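Local coordinates for protein extracellular ligand-binding receptor (Desulfitobacterium hafniense, PDB 4Q6B) that binds leucine between its two lobes and probably delivers amino acids to an ABC transporter as its extracellular substrate-binding receptor, at residues A16-S21 / G80-F85; K61-A66 / I88-I93. All blocks are in the same frame, centred on the assembly; numbering follows the deposited sequence.

Contact 1 of 2, residues A16-S21 / G80-F85. With LEU (leucine), chain B.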
loop_
_atom_site.group_PDB
_atom_site.type_symbol
_atom_site.label_atom_id
_atom_site.label_comp_id
_atom_site.label_asym_id
_atom_site.label_seq_id
_atom_site.Cartn_x
_atom_site.Cartn_y
_atom_site.Cartn_z
ATOM N N ALA A 16 -1.918 11.334 9.484
ATOM C CA ALA A 16 -3.366 11.077 9.502
ATOM C C ALA A 16 -3.563 9.588 9.202
ATOM O O ALA A 16 -3.127 9.102 8.131
ATOM C CB ALA A 16 -4.046 11.930 8.435
ATOM N N TRP A 17 -4.202 8.846 10.130
ATOM C CA TRP A 17 -4.313 7.388 10.016
ATOM C C TRP A 17 -5.436 6.913 10.882
ATOM O O TRP A 17 -5.796 7.614 11.813
ATOM C CB TRP A 17 -3.006 6.722 10.535
ATOM C CG TRP A 17 -2.773 5.305 10.102
ATOM C CD1 TRP A 17 -2.875 4.199 10.873
ATOM C CD2 TRP A 17 -2.315 4.871 8.810
ATOM N NE1 TRP A 17 -2.529 3.054 10.129
ATOM C CE2 TRP A 17 -2.177 3.460 8.866
ATOM C CE3 TRP A 17 -1.984 5.554 7.617
ATOM C CZ2 TRP A 17 -1.722 2.701 7.763
ATOM C CZ3 TRP A 17 -1.539 4.807 6.528
ATOM C CH2 TRP A 17 -1.420 3.403 6.612
ATOM N N PRO A 18 -6.027 5.746 10.576
ATOM C CA PRO A 18 -7.065 5.262 11.481
ATOM C C PRO A 18 -6.396 4.528 12.651
ATOM O O PRO A 18 -6.513 3.298 12.792
ATOM C CB PRO A 18 -7.890 4.299 10.618
ATOM C CG PRO A 18 -7.443 4.553 9.203
ATOM C CD PRO A 18 -6.041 5.019 9.288
ATOM N N PHE A 19 -5.728 5.296 13.515
ATOM C CA PHE A 19 -4.878 4.734 14.561
ATOM C C PHE A 19 -5.623 3.800 15.507
ATOM O O PHE A 19 -5.152 2.679 15.812
ATOM C CB PHE A 19 -4.206 5.841 15.394
ATOM C CG PHE A 19 -3.097 6.566 14.674
ATOM C CD1 PHE A 19 -1.866 5.929 14.454
ATOM C CD2 PHE A 19 -3.270 7.879 14.238
ATOM C CE1 PHE A 19 -0.833 6.588 13.804
ATOM C CE2 PHE A 19 -2.245 8.549 13.587
ATOM C CZ PHE A 19 -1.017 7.902 13.352
ATOM N N ALA A 20 -6.772 4.240 15.994
ATOM C CA ALA A 20 -7.467 3.440 16.987
ATOM C C ALA A 20 -8.092 2.149 16.465
ATOM O O ALA A 20 -8.235 1.169 17.216
ATOM C CB ALA A 20 -8.545 4.312 17.719
ATOM N N SER A 21 -8.523 2.134 15.213
ATOM C CA SER A 21 -9.234 0.978 14.710
ATOM C C SER A 21 -8.318 -0.104 14.128
ATOM O O SER A 21 -8.773 -1.224 13.864
ATOM C CB SER A 21 -10.310 1.410 13.709
ATOM O OG SER A 21 -9.745 2.215 12.709
ATOM N N GLY A 80 0.110 10.259 5.160
ATOM C CA GLY A 80 -1.256 9.754 5.153
ATOM C C GLY A 80 -1.839 9.932 3.746
ATOM O O GLY A 80 -1.084 10.291 2.851
ATOM N N HIS A 81 -3.137 9.629 3.540
ATOM C CA HIS A 81 -3.971 8.901 4.510
ATOM C C HIS A 81 -3.876 7.403 4.129
ATOM O O HIS A 81 -3.057 7.025 3.267
ATOM C CB HIS A 81 -5.428 9.402 4.448
ATOM C CG HIS A 81 -5.589 10.837 4.874
ATOM N ND1 HIS A 81 -6.489 11.216 5.857
ATOM C CD2 HIS A 81 -4.963 11.977 4.482
ATOM C CE1 HIS A 81 -6.410 12.519 6.049
ATOM N NE2 HIS A 81 -5.494 13.009 5.227
ATOM N N ARG A 82 -4.685 6.546 4.744
ATOM C CA ARG A 82 -4.566 5.099 4.466
ATOM C C ARG A 82 -5.447 4.742 3.283
ATOM O O ARG A 82 -4.973 4.187 2.266
ATOM C CB ARG A 82 -5.045 4.286 5.665
ATOM C CG ARG A 82 -4.820 2.773 5.500
ATOM C CD ARG A 82 -5.276 2.036 6.781
ATOM N NE ARG A 82 -5.066 0.582 6.764
ATOM C CZ ARG A 82 -5.999 -0.307 6.444
ATOM N NH1 ARG A 82 -5.710 -1.604 6.469
ATOM N NH2 ARG A 82 -7.211 0.107 6.094
ATOM N N ASN A 83 -6.713 5.118 3.360
ATOM C CA ASN A 83 -7.669 4.660 2.352
ATOM C C ASN A 83 -7.619 5.585 1.153
ATOM O O ASN A 83 -7.637 6.814 1.325
ATOM C CB ASN A 83 -9.116 4.708 2.905
ATOM C CG ASN A 83 -9.289 3.829 4.130
ATOM O OD1 ASN A 83 -8.972 4.257 5.239
ATOM N ND2 ASN A 83 -9.744 2.586 3.933
ATOM N N SER A 84 -7.583 5.030 -0.051
ATOM C CA SER A 84 -7.584 5.918 -1.228
ATOM C C SER A 84 -8.806 6.832 -1.339
ATOM O O SER A 84 -8.691 7.964 -1.823
ATOM C CB SER A 84 -7.440 5.095 -2.521
ATOM O OG SER A 84 -6.173 4.468 -2.589
ATOM N N PHE A 85 -9.990 6.392 -0.892
ATOM C CA PHE A 85 -11.154 7.287 -1.010
ATOM C C PHE A 85 -11.085 8.513 -0.107
ATOM O O PHE A 85 -11.858 9.476 -0.289
ATOM C CB PHE A 85 -12.464 6.533 -0.813
ATOM C CG PHE A 85 -12.798 6.271 0.644
ATOM C CD1 PHE A 85 -13.628 7.135 1.332
ATOM C CD2 PHE A 85 -12.292 5.158 1.300
ATOM C CE1 PHE A 85 -13.962 6.915 2.669
ATOM C CE2 PHE A 85 -12.618 4.935 2.666
ATOM C CZ PHE A 85 -13.445 5.825 3.326
HETATM N N LEU B . -4.654 0.036 -0.436
HETATM C CA LEU B . -5.903 0.436 0.223
HETATM C C LEU B . -6.454 1.708 -0.398
HETATM O O LEU B . -7.537 2.161 -0.050
HETATM C CB LEU B . -5.647 0.642 1.716
HETATM C CG LEU B . -5.327 -0.767 2.227
HETATM C CD1 LEU B . -4.085 -0.764 3.070
HETATM C CD2 LEU B . -6.485 -1.437 2.953
HETATM O OXT LEU B . -5.808 2.264 -1.298
HETATM O O HOH W 1 -5.285 7.652 7.127
#
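Arg-82 lays its aliphatic chain over one face of the Trp-17 indole and carries its head on to the bound leucine. Its CB sits above the six-membered ring, nearly on the ring normal and 3.8 Å from the centroid, a CH-pi contact. Pro-18 CD packs against the same CB at 3.8 Å. CG follows over Trp-17 CH2 at 3.6 Å, and CD reaches CZ2. With CG anti to the backbone N (chi1 -174°) and the chain extended as far as NE, the guanidinium clears the indole; Trp-17 CZ2 lies at its edge, the two planes nearly perpendicular at 89°. One guanidinium face then covers the leucine side chain, NH2 standing 3.6 Å from CD2 of the ligand. These residues belong to the parallel-sheet lobe of a periplasmic binding protein: the loop after strand 10-17 meets the turn between strand 75-79 and helix 84-97, where a cis peptide precedes His-81. At the first turn of that helix Ser-84 takes the ligand carboxylate, its N donating to leucine O in a nearly straight bond and its OG donating to OXT. Deeper in the lobe, Ala-16 CB sits over one face of the His-81 imidazole in a CH-pi contact, 3.6 Å from the ring centroid; Asp-55 and Tyr-94 bond its two nitrogens and fix the ring's rotation. No direct hydrogen bond joins the segments, but a water bridges Ala-16 O and Arg-82 N, accepting from Arg-82 N at 2.7 Å. Trp-17 NE1 turns to Asp-24, and Phe-26 stacks on the indole.

Contact 2 of 2, residues K61-A66 / I88-I93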
loop_
_atom_site.group_PDB
_atom_site.type_symbol
_atom_site.label_atom_id
_atom_site.label_comp_id
_atom_site.label_asym_id
_atom_site.label_seq_id
_atom_site.Cartn_x
_atom_site.Cartn_y
_atom_site.Cartn_z
ATOM N N LYS A 61 -14.092 13.198 8.579
ATOM C CA LYS A 61 -13.003 13.448 9.522
ATOM C C LYS A 61 -11.661 13.655 8.808
ATOM O O LYS A 61 -10.841 14.510 9.205
ATOM C CB LYS A 61 -12.862 12.293 10.530
ATOM C CG LYS A 61 -11.831 12.620 11.612
ATOM C CD LYS A 61 -12.134 12.009 12.965
ATOM C CE LYS A 61 -11.285 12.675 14.050
ATOM N NZ LYS A 61 -11.051 11.689 15.172
ATOM N N GLY A 62 -11.394 12.851 7.782
ATOM C CA GLY A 62 -10.193 13.022 6.969
ATOM C C GLY A 62 -9.993 14.393 6.328
ATOM O O GLY A 62 -8.882 14.947 6.356
ATOM N N LEU A 63 -11.047 14.928 5.735
ATOM C CA LEU A 63 -10.988 16.275 5.140
ATOM C C LEU A 63 -10.767 17.348 6.214
ATOM O O LEU A 63 -10.063 18.332 5.985
ATOM C CB LEU A 63 -12.260 16.589 4.335
ATOM C CG LEU A 63 -12.458 15.603 3.153
ATOM C CD1 LEU A 63 -13.702 15.937 2.390
ATOM C CD2 LEU A 63 -11.256 15.625 2.174
ATOM N N ALA A 64 -11.388 17.185 7.380
ATOM C CA ALA A 64 -11.208 18.144 8.487
ATOM C C ALA A 64 -9.766 18.145 8.991
ATOM O O ALA A 64 -9.196 19.211 9.288
ATOM C CB ALA A 64 -12.166 17.812 9.621
ATOM N N ILE A 65 -9.183 16.956 9.114
ATOM C CA ILE A 65 -7.790 16.803 9.515
ATOM C C ILE A 65 -6.889 17.444 8.472
ATOM O O ILE A 65 -5.911 18.180 8.823
ATOM C CB ILE A 65 -7.462 15.298 9.712
ATOM C CG1 ILE A 65 -8.115 14.810 11.025
ATOM C CG2 ILE A 65 -5.941 15.006 9.706
ATOM C CD1 ILE A 65 -8.101 13.284 11.229
ATOM N N ALA A 66 -7.217 17.225 7.190
ATOM C CA ALA A 66 -6.334 17.741 6.121
ATOM C C ALA A 66 -6.277 19.271 6.196
ATOM O O ALA A 66 -5.174 19.872 6.126
ATOM C CB ALA A 66 -6.832 17.267 4.696
ATOM N N ILE A 88 -7.407 10.634 -1.906
ATOM C CA ILE A 88 -7.620 11.349 -3.165
ATOM C C ILE A 88 -8.269 12.748 -2.958
ATOM O O ILE A 88 -7.711 13.766 -3.389
ATOM C CB ILE A 88 -8.398 10.460 -4.167
ATOM C CG1 ILE A 88 -7.509 9.257 -4.562
ATOM C CG2 ILE A 88 -8.882 11.257 -5.372
ATOM C CD1 ILE A 88 -8.363 8.187 -5.290
ATOM N N PRO A 89 -9.400 12.820 -2.252
ATOM C CA PRO A 89 -9.891 14.204 -2.055
ATOM C C PRO A 89 -9.051 15.019 -1.059
ATOM O O PRO A 89 -8.898 16.249 -1.259
ATOM C CB PRO A 89 -11.319 14.013 -1.526
ATOM C CG PRO A 89 -11.386 12.624 -1.058
ATOM C CD PRO A 89 -10.386 11.797 -1.843
ATOM N N ALA A 90 -8.513 14.379 -0.015
ATOM C CA ALA A 90 -7.693 15.142 0.942
ATOM C C ALA A 90 -6.456 15.738 0.248
ATOM O O ALA A 90 -6.051 16.844 0.559
ATOM C CB ALA A 90 -7.229 14.266 2.122
ATOM N N ALA A 91 -5.881 14.994 -0.699
ATOM C CA ALA A 91 -4.746 15.491 -1.494
ATOM C C ALA A 91 -5.047 16.811 -2.189
ATOM O O ALA A 91 -4.091 17.593 -2.454
ATOM C CB ALA A 91 -4.371 14.453 -2.566
ATOM N N SER A 92 -6.316 17.107 -2.495
ATOM C CA SER A 92 -6.617 18.388 -3.157
ATOM C C SER A 92 -6.328 19.540 -2.188
ATOM O O SER A 92 -5.830 20.591 -2.588
ATOM C CB SER A 92 -8.079 18.434 -3.626
ATOM O OG SER A 92 -8.355 19.729 -4.231
ATOM N N ILE A 93 -6.699 19.352 -0.924
ATOM C CA ILE A 93 -6.453 20.336 0.117
ATOM C C ILE A 93 -4.951 20.490 0.341
ATOM O O ILE A 93 -4.436 21.603 0.438
ATOM C CB ILE A 93 -7.153 19.919 1.442
ATOM C CG1 ILE A 93 -8.682 19.943 1.261
ATOM C CG2 ILE A 93 -6.715 20.847 2.627
ATOM C CD1 ILE A 93 -9.432 19.400 2.491
#
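Two neighbouring helices of the Rossmann-like alpha/beta lobe, 59-70 and 84-97, run side by side here, each following a strand of the parallel sheet. Their axes pass 9.1 Å apart in these segments, with the N-to-C directions only 20° from parallel; all the side chains that meet are apolar, and no hydrogen bond crosses. Leu-63 reaches across with one methyl: its CG stands anti to the carbonyl carbon (chi1 -61°), and CD2 extends to the other helix. That methyl lies 3.7 Å from the backbone N of Ala-90 and also touches Pro-89 CB at 4.0 Å, so it rests against backbone as much as side chain. Pro-89 has no N-H to give to the preceding turn, and helix 88-93 is kinked there. Further along, Ala-66 and Ala-90 meet methyl to methyl, CB to CB at 4.0 Å; the small side chains let the two helix surfaces meet directly at this point. Ile-93 answers from the second helix with two branches. Its CD1 reaches between Leu-63 and Ala-66, 3.7 Å from Leu-63 O and 4.0 Å from Ala-66 CB, whereas CG2, anti to the backbone N, lies 3.9 Å from Ala-66 C. Ile-93 continues along helix 59-70 to Gln-67 and Ala-70. On the far side of helix 84-97, Ala-91 packs on Tyr-116, whose hydroxyl hydrogen-bonds to Ile-88 O; Lys-61 forms a salt bridge with Glu-56. The two helices follow strands 47-54 and 75-79, and strand 10-17 lies between those two in the sheet.

How the contacts relate
Both contacts draw on helix 84-97 and lie in the same lobe, their centres 11 Å apart. Contact 1 is the buried one, at the ends of central strands where the leucine pocket opens; contact 2 is only partly buried and lies farther from the chain's centre, between helices flanking the sheet. Their chemistry follows: aromatic faces, a guanidinium, a bridging water and ligand bonds in the first, aliphatic side chains packed on each other and on backbone, without polar bonds across, in the second. They touch directly. His-81 of contact 1 reaches the helices of contact 2, its CE1 3.5 Å from Gly-62 O and its NE2 3.8 Å from Ala-90 CB, while Ala-16 CB meets Ile-65 CG2 at 3.8 Å.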